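Local coordinates for protein guanosine-3',5'-bis(diphosphate) 3'-pyrophosphohydrolase MESH1 (Drosophila melanogaster, PDB 3NQW) that hydrolyses the starvation alarmone ppGpp to GDP and diphosphate as a manganese-dependent HD-family enzyme with a role in the starvation response, at residues 118-123 and 156-161; 42-47 and 163-168. All coordinates share one frame; numbering follows the deposited sequence.

Contact 1. Residues 118-123 and 156-161. With MN (manganese (II) ion), chain C.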
ATOM      1  N   LEU A 118     -18.286  -7.036   6.410  1.00 54.68           N
ATOM      2  CA  LEU A 118     -17.809  -6.399   5.175  1.00 51.23           C
ATOM      3  C   LEU A 118     -16.391  -6.799   4.860  1.00 50.38           C
ATOM      4  O   LEU A 118     -16.093  -7.157   3.725  1.00 51.76           O
ATOM      5  CB  LEU A 118     -17.867  -4.882   5.286  1.00 47.89           C
ATOM      6  CG  LEU A 118     -19.247  -4.240   5.235  1.00 45.37           C
ATOM      7  CD1 LEU A 118     -19.060  -2.745   5.223  1.00 44.98           C
ATOM      8  CD2 LEU A 118     -19.993  -4.693   4.001  1.00 41.39           C
ATOM      9  N   ILE A 119     -15.519  -6.711   5.864  1.00 50.23           N
ATOM     10  CA  ILE A 119     -14.120  -7.095   5.697  1.00 50.91           C
ATOM     11  C   ILE A 119     -14.041  -8.585   5.374  1.00 51.99           C
ATOM     12  O   ILE A 119     -13.390  -8.989   4.417  1.00 53.11           O
ATOM     13  CB  ILE A 119     -13.256  -6.848   6.980  1.00 49.44           C
ATOM     14  CG1 ILE A 119     -13.112  -5.351   7.275  1.00 49.98           C
ATOM     15  CG2 ILE A 119     -11.872  -7.472   6.791  1.00 44.94           C
ATOM     16  CD1 ILE A 119     -13.923  -4.848   8.471  1.00 50.85           C
ATOM     17  N   LYS A 120     -14.715  -9.405   6.167  1.00 51.57           N
ATOM     18  CA  LYS A 120     -14.673 -10.830   5.944  1.00 51.23           C
ATOM     19  C   LYS A 120     -15.071 -11.224   4.541  1.00 50.12           C
ATOM     20  O   LYS A 120     -14.465 -12.120   3.960  1.00 51.09           O
ATOM     21  CB  LYS A 120     -15.553 -11.528   6.962  1.00 52.02           C
ATOM     22  CG  LYS A 120     -15.042 -11.418   8.375  1.00 51.70           C
ATOM     23  CD  LYS A 120     -15.863 -12.331   9.245  1.00 51.13           C
ATOM     24  CE  LYS A 120     -15.343 -12.427  10.643  1.00 48.35           C
ATOM     25  NZ  LYS A 120     -15.988 -13.623  11.189  1.00 50.42           N
ATOM     26  N   LEU A 121     -16.095 -10.562   4.009  1.00 50.19           N
ATOM     27  CA  LEU A 121     -16.579 -10.817   2.643  1.00 51.45           C
ATOM     28  C   LEU A 121     -15.510 -10.429   1.611  1.00 51.47           C
ATOM     29  O   LEU A 121     -15.108 -11.250   0.791  1.00 51.35           O
ATOM     30  CB  LEU A 121     -17.867 -10.020   2.368  1.00 50.85           C
ATOM     31  CG  LEU A 121     -19.160 -10.469   3.058  1.00 51.47           C
ATOM     32  CD1 LEU A 121     -20.290  -9.509   2.720  1.00 51.09           C
ATOM     33  CD2 LEU A 121     -19.510 -11.872   2.615  1.00 49.32           C
ATOM     34  N   ALA A 122     -15.061  -9.177   1.661  1.00 50.96           N
ATOM     35  CA  ALA A 122     -14.038  -8.690   0.749  1.00 51.99           C
ATOM     36  C   ALA A 122     -12.777  -9.556   0.825  1.00 52.55           C
ATOM     37  O   ALA A 122     -12.199  -9.899  -0.207  1.00 55.40           O
ATOM     38  CB  ALA A 122     -13.707  -7.246   1.060  1.00 51.79           C
ATOM     39  N   ASP A 123     -12.365  -9.910   2.042  1.00 52.93           N
ATOM     40  CA  ASP A 123     -11.188 -10.758   2.302  1.00 52.52           C
ATOM     41  C   ASP A 123     -11.325 -12.027   1.479  1.00 52.66           C
ATOM     42  O   ASP A 123     -10.382 -12.487   0.834  1.00 49.72           O
ATOM     43  CB  ASP A 123     -11.154 -11.108   3.794  1.00 52.35           C
ATOM     44  CG  ASP A 123      -9.845 -11.754   4.245  1.00 51.27           C
ATOM     45  OD1 ASP A 123      -8.897 -11.924   3.453  1.00 51.24           O
ATOM     46  OD2 ASP A 123      -9.773 -12.094   5.436  1.00 52.03           O
ATOM     47  N   ASP A 156     -21.628 -18.013   2.888  1.00 62.13           N
ATOM     48  CA  ASP A 156     -23.060 -18.268   2.968  1.00 63.54           C
ATOM     49  C   ASP A 156     -23.655 -17.792   4.290  1.00 63.55           C
ATOM     50  O   ASP A 156     -24.860 -17.543   4.380  1.00 62.49           O
ATOM     51  CB  ASP A 156     -23.364 -19.754   2.783  1.00 64.39           C
ATOM     52  CG  ASP A 156     -23.579 -20.127   1.331  1.00 64.77           C
ATOM     53  OD1 ASP A 156     -23.726 -19.206   0.501  1.00 65.17           O
ATOM     54  OD2 ASP A 156     -23.611 -21.340   1.034  1.00 63.84           O
ATOM     55  N   ASN A 157     -22.812 -17.673   5.313  1.00 64.66           N
ATOM     56  CA  ASN A 157     -23.264 -17.221   6.626  1.00 64.61           C
ATOM     57  C   ASN A 157     -22.984 -15.725   6.815  1.00 65.13           C
ATOM     58  O   ASN A 157     -23.507 -15.096   7.739  1.00 66.10           O
ATOM     59  CB  ASN A 157     -22.584 -18.041   7.732  1.00 63.28           C
ATOM     60  CG  ASN A 157     -22.999 -19.522   7.719  1.00 62.44           C
ATOM     61  OD1 ASN A 157     -22.367 -20.361   8.371  1.00 61.23           O
ATOM     62  ND2 ASN A 157     -24.066 -19.840   6.987  1.00 60.71           N
ATOM     63  N   LEU A 158     -22.167 -15.153   5.933  1.00 64.17           N
ATOM     64  CA  LEU A 158     -21.847 -13.724   6.005  1.00 63.57           C
ATOM     65  C   LEU A 158     -22.807 -12.869   5.169  1.00 63.75           C
ATOM     66  O   LEU A 158     -22.826 -11.641   5.286  1.00 62.86           O
ATOM     67  CB  LEU A 158     -20.408 -13.488   5.544  1.00 63.10           C
ATOM     68  CG  LEU A 158     -19.367 -13.941   6.569  1.00 63.88           C
ATOM     69  CD1 LEU A 158     -18.197 -14.564   5.861  1.00 63.13           C
ATOM     70  CD2 LEU A 158     -18.954 -12.761   7.437  1.00 62.39           C
ATOM     71  N   ARG A 159     -23.601 -13.540   4.333  1.00 64.73           N
ATOM     72  CA  ARG A 159     -24.575 -12.908   3.442  1.00 65.62           C
ATOM     73  C   ARG A 159     -25.492 -11.936   4.188  1.00 65.70           C
ATOM     74  O   ARG A 159     -25.458 -11.859   5.418  1.00 66.14           O
ATOM     75  CB  ARG A 159     -25.423 -13.988   2.739  1.00 67.13           C
ATOM     76  CG  ARG A 159     -24.665 -15.285   2.350  1.00 68.71           C
ATOM     77  CD  ARG A 159     -25.459 -16.176   1.384  1.00 68.01           C
ATOM     78  NE  ARG A 159     -25.490 -15.589   0.043  1.00 69.66           N
ATOM     79  CZ  ARG A 159     -24.587 -15.828  -0.907  1.00 69.94           C
ATOM     80  NH1 ARG A 159     -23.576 -16.657  -0.681  1.00 70.71           N
ATOM     81  NH2 ARG A 159     -24.680 -15.214  -2.076  1.00 69.49           N
ATOM     82  N   GLY A 160     -26.319 -11.204   3.445  1.00 66.38           N
ATOM     83  CA  GLY A 160     -27.216 -10.235   4.063  1.00 65.76           C
ATOM     84  C   GLY A 160     -26.513  -8.901   4.283  1.00 66.02           C
ATOM     85  O   GLY A 160     -27.149  -7.875   4.560  1.00 66.00           O
ATOM     86  N   THR A 161     -25.187  -8.927   4.141  1.00 66.03           N
ATOM     87  CA  THR A 161     -24.340  -7.750   4.329  1.00 64.41           C
ATOM     88  C   THR A 161     -24.296  -6.853   3.087  1.00 65.22           C
ATOM     89  O   THR A 161     -25.113  -5.937   2.958  1.00 67.06           O
ATOM     90  CB  THR A 161     -22.893  -8.165   4.714  1.00 62.37           C
ATOM     91  OG1 THR A 161     -22.939  -9.140   5.764  1.00 59.03           O
ATOM     92  CG2 THR A 161     -22.094  -6.961   5.194  1.00 59.02           C
TER
HETATM   93 MN    MN C 300      -6.669 -11.861   4.144  1.00 51.61          MN
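With CG turned opposite its carbonyl carbon (chi1 -72°) and an extended chi2, Leu-121 spreads its two methyls so that CD1 reaches Thr-161 and CD2 reaches Leu-158. Thr-161, with chi1 -48°, sets CG2 opposite its backbone N, where it meets Leu-118, and keeps OG1 beside that N. The segments belong to the all-helical HD domain fold: 118-123 is a piece of helix 114-133, and 156-161 is the end of helix 141-158 with the turn that follows it. The backbones come nearest at two places, Leu-118 CA to Thr-161 CA at 6.7 Å and Leu-121 CA to Leu-158 CA at 6.9 Å, and leucine and threonine carbons bridge the gap. Leu-121 CD2 lies 3.5 Å from Leu-158 CB, the two side chains sliding past each other in opposite directions, while Leu-121 CD1 lies 3.5 Å from Thr-161 CB. Nearly one helical turn earlier, Leu-118 CD2 meets Thr-161 CG2 at 3.3 Å. The extended chain of Lys-120 runs across Leu-158 at about a right angle, its CD 3.6 Å from Leu-158 CD2, and NZ carries on to Ser-112 OG. No hydrogen bond joins the segments; instead, Thr-161 OG1 bonds within its own turn to Leu-158 O, in line with the carbonyl at 174°. An alanine here has neither the hydroxyl that bonds Leu-158 O nor the methyl that meets Leu-118 CD2, and the turn would probably be freer to shift. Leu-121 also touches Glu-166 and Leu-169 of helix 163-176. Asp-123 takes no part in this packing and belongs to the metal site, which also includes His-36; Asp-63 OD2 binds the same manganese ion that Asp-123 OD1 holds at 2.3 Å.

Contact 2. Residues 42-47 and 163-168; sequences TILSVE and ANLELK
Glu-47 OE1 is gripped by two cations: Lys-168 NZ donates to it across the contact at 2.9 Å, and Arg-129 NH2 of helix 114-133 forms a second salt bridge to the same oxygen. Lys-168 approaches on the anti lone pair, away from OE2, and the bend at its chi4 (-81°) turns NZ to the carboxylate while CE passes 4.1 Å from Glu-47 CB. Two positive partners on one oxygen would be expected to favour the charged carboxylate. Beside this salt bridge, Leu-165 forms the apolar part of the contact. Its CD2 lies 3.5 Å from Ile-43 CG2, the side chains meeting at a slant, and its CD1 lies 3.7 Å from Leu-44 CD2, there at about a right angle. In the HD domain fold, the contact joins helix 34-45, which carries the metal ligand His-36 nearer its start, and the residues just after it, including Glu-47, to the C-terminal helix 163-176. Near the start of that helix, Asn-162 OD1 accepts a hydrogen bond from Leu-165 N. Leu-165 CD2 comes within 4.4 Å of Glu-47 CB, so one methyl borders both the isoleucine and the base of the acid. Met-10, Glu-11 and Gln-14 of the second subunit pack on Ser-45, Val-46 and Thr-42. Asn-164 ND2 lies beside the glutamate backbone, 4.2 Å from Glu-47 CA.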
ATOM      1  N   THR A  42      -9.281  -1.719  -0.773  1.00 53.99           N
ATOM      2  CA  THR A  42      -9.798  -1.160  -2.019  1.00 55.12           C
ATOM      3  C   THR A  42     -11.110  -1.816  -2.499  1.00 54.90           C
ATOM      4  O   THR A  42     -11.975  -1.131  -3.055  1.00 56.74           O
ATOM      5  CB  THR A  42      -8.755  -1.255  -3.143  1.00 55.07           C
ATOM      6  OG1 THR A  42      -7.463  -0.932  -2.618  1.00 54.51           O
ATOM      7  CG2 THR A  42      -9.098  -0.268  -4.257  1.00 54.65           C
ATOM      8  N   ILE A  43     -11.252  -3.131  -2.305  1.00 53.35           N
ATOM      9  CA  ILE A  43     -12.477  -3.843  -2.699  1.00 52.48           C
ATOM     10  C   ILE A  43     -13.685  -3.163  -2.056  1.00 52.92           C
ATOM     11  O   ILE A  43     -14.747  -3.074  -2.664  1.00 52.96           O
ATOM     12  CB  ILE A  43     -12.518  -5.357  -2.220  1.00 50.18           C
ATOM     13  CG1 ILE A  43     -11.642  -6.265  -3.084  1.00 47.65           C
ATOM     14  CG2 ILE A  43     -13.943  -5.883  -2.287  1.00 46.40           C
ATOM     15  CD1 ILE A  43     -11.581  -7.692  -2.564  1.00 42.57           C
ATOM     16  N   LEU A  44     -13.523  -2.701  -0.819  1.00 53.33           N
ATOM     17  CA  LEU A  44     -14.624  -2.069  -0.103  1.00 53.18           C
ATOM     18  C   LEU A  44     -14.833  -0.667  -0.567  1.00 52.98           C
ATOM     19  O   LEU A  44     -15.962  -0.188  -0.647  1.00 53.76           O
ATOM     20  CB  LEU A  44     -14.348  -2.044   1.396  1.00 52.95           C
ATOM     21  CG  LEU A  44     -14.082  -3.405   2.051  1.00 54.03           C
ATOM     22  CD1 LEU A  44     -13.809  -3.193   3.528  1.00 54.41           C
ATOM     23  CD2 LEU A  44     -15.275  -4.332   1.852  1.00 52.55           C
ATOM     24  N   SER A  45     -13.734   0.005  -0.872  1.00 52.33           N
ATOM     25  CA  SER A  45     -13.834   1.375  -1.313  1.00 51.34           C
ATOM     26  C   SER A  45     -14.451   1.509  -2.699  1.00 53.37           C
ATOM     27  O   SER A  45     -15.486   2.156  -2.846  1.00 52.40           O
ATOM     28  CB  SER A  45     -12.472   2.040  -1.281  1.00 47.40           C
ATOM     29  OG  SER A  45     -12.642   3.446  -1.227  1.00 44.70           O
ATOM     30  N   VAL A  46     -13.822   0.897  -3.703  1.00 55.63           N
ATOM     31  CA  VAL A  46     -14.317   0.967  -5.077  1.00 57.29           C
ATOM     32  C   VAL A  46     -15.649   0.242  -5.174  1.00 59.65           C
ATOM     33  O   VAL A  46     -16.707   0.855  -5.357  1.00 61.42           O
ATOM     34  CB  VAL A  46     -13.296   0.345  -6.067  1.00 56.81           C
ATOM     35  CG1 VAL A  46     -13.785   0.479  -7.515  1.00 56.17           C
ATOM     36  CG2 VAL A  46     -11.956   1.025  -5.892  1.00 56.95           C
ATOM     37  N   GLU A  47     -15.600  -1.072  -5.036  1.00 60.93           N
ATOM     38  CA  GLU A  47     -16.797  -1.887  -5.074  1.00 61.64           C
ATOM     39  C   GLU A  47     -17.297  -1.771  -3.652  1.00 62.78           C
ATOM     40  O   GLU A  47     -16.503  -1.519  -2.745  1.00 65.72           O
ATOM     41  CB  GLU A  47     -16.383  -3.303  -5.404  1.00 60.94           C
ATOM     42  CG  GLU A  47     -15.355  -3.292  -6.495  1.00 61.06           C
ATOM     43  CD  GLU A  47     -14.566  -4.552  -6.558  1.00 64.23           C
ATOM     44  OE1 GLU A  47     -15.134  -5.562  -7.030  1.00 64.97           O
ATOM     45  OE2 GLU A  47     -13.378  -4.532  -6.127  1.00 65.37           O
ATOM     46  N   ALA A 163     -24.911  -6.475  -0.770  1.00 64.45           N
ATOM     47  CA  ALA A 163     -25.557  -7.057  -1.938  1.00 63.96           C
ATOM     48  C   ALA A 163     -24.639  -7.008  -3.148  1.00 63.40           C
ATOM     49  O   ALA A 163     -24.810  -7.766  -4.100  1.00 63.53           O
ATOM     50  CB  ALA A 163     -26.854  -6.313  -2.245  1.00 62.76           C
ATOM     51  N   ASN A 164     -23.665  -6.110  -3.125  1.00 62.58           N
ATOM     52  CA  ASN A 164     -22.772  -6.014  -4.258  1.00 62.77           C
ATOM     53  C   ASN A 164     -21.615  -6.997  -4.171  1.00 63.58           C
ATOM     54  O   ASN A 164     -21.336  -7.719  -5.124  1.00 64.07           O
ATOM     55  CB  ASN A 164     -22.245  -4.596  -4.395  1.00 63.30           C
ATOM     56  CG  ASN A 164     -21.514  -4.390  -5.696  1.00 64.55           C
ATOM     57  OD1 ASN A 164     -21.707  -5.152  -6.651  1.00 65.75           O
ATOM     58  ND2 ASN A 164     -20.674  -3.358  -5.754  1.00 63.59           N
ATOM     59  N   LEU A 165     -20.941  -7.022  -3.028  1.00 63.50           N
ATOM     60  CA  LEU A 165     -19.828  -7.934  -2.833  1.00 62.81           C
ATOM     61  C   LEU A 165     -20.339  -9.358  -2.963  1.00 62.66           C
ATOM     62  O   LEU A 165     -19.762 -10.167  -3.682  1.00 62.24           O
ATOM     63  CB  LEU A 165     -19.208  -7.721  -1.451  1.00 63.64           C
ATOM     64  CG  LEU A 165     -18.528  -6.368  -1.169  1.00 64.36           C
ATOM     65  CD1 LEU A 165     -17.939  -6.355   0.248  1.00 63.18           C
ATOM     66  CD2 LEU A 165     -17.428  -6.135  -2.186  1.00 64.74           C
ATOM     67  N   GLU A 166     -21.429  -9.663  -2.264  1.00 63.66           N
ATOM     68  CA  GLU A 166     -22.022 -11.001  -2.299  1.00 63.23           C
ATOM     69  C   GLU A 166     -22.465 -11.395  -3.688  1.00 62.50           C
ATOM     70  O   GLU A 166     -22.465 -12.574  -4.044  1.00 62.47           O
ATOM     71  CB  GLU A 166     -23.223 -11.059  -1.371  1.00 63.72           C
ATOM     72  CG  GLU A 166     -22.868 -10.959   0.079  1.00 64.63           C
ATOM     73  CD  GLU A 166     -24.009 -10.409   0.900  1.00 66.51           C
ATOM     74  OE1 GLU A 166     -23.725  -9.618   1.830  1.00 65.96           O
ATOM     75  OE2 GLU A 166     -25.184 -10.767   0.617  1.00 66.24           O
ATOM     76  N   LEU A 167     -22.863 -10.402  -4.466  1.00 62.49           N
ATOM     77  CA  LEU A 167     -23.303 -10.651  -5.828  1.00 61.22           C
ATOM     78  C   LEU A 167     -22.085 -11.140  -6.615  1.00 59.32           C
ATOM     79  O   LEU A 167     -22.171 -12.105  -7.364  1.00 58.86           O
ATOM     80  CB  LEU A 167     -23.862  -9.352  -6.414  1.00 62.74           C
ATOM     81  CG  LEU A 167     -25.239  -9.395  -7.071  1.00 64.07           C
ATOM     82  CD1 LEU A 167     -25.850  -7.999  -7.131  1.00 63.94           C
ATOM     83  CD2 LEU A 167     -25.103 -10.006  -8.463  1.00 65.45           C
ATOM     84  N   LYS A 168     -20.952 -10.470  -6.426  1.00 57.35           N
ATOM     85  CA  LYS A 168     -19.725 -10.847  -7.101  1.00 57.21           C
ATOM     86  C   LYS A 168     -19.250 -12.184  -6.554  1.00 59.05           C
ATOM     87  O   LYS A 168     -18.813 -13.051  -7.308  1.00 60.01           O
ATOM     88  CB  LYS A 168     -18.667  -9.773  -6.895  1.00 54.52           C
ATOM     89  CG  LYS A 168     -19.076  -8.455  -7.504  1.00 53.25           C
ATOM     90  CD  LYS A 168     -18.510  -7.287  -6.741  1.00 52.29           C
ATOM     91  CE  LYS A 168     -18.670  -6.001  -7.522  1.00 52.75           C
ATOM     92  NZ  LYS A 168     -17.621  -5.819  -8.562  1.00 51.86           N
TER

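How the contacts relate
Helix 114-133 takes part in both contacts: it supplies one side of contact 1, and from it Ala-122 packs on Ile-43 and Leu-44 of contact 2. Neither contact is wholly core or wholly surface. Contact 1, centred nearer the middle of the chain, is joined across its segments by apolar packing alone, whereas contact 2 adds a charged edge to its buried leucines and isoleucine and borders the second subunit. Helices 141-158 and 163-176 follow one another, and Glu-166 of the second links to the turn between them, its OE2 accepting a probable hydrogen bond from Gly-160 N. The centres lie about 10 Å apart. Contact 1 contains a manganese ligand; contact 2 contains none.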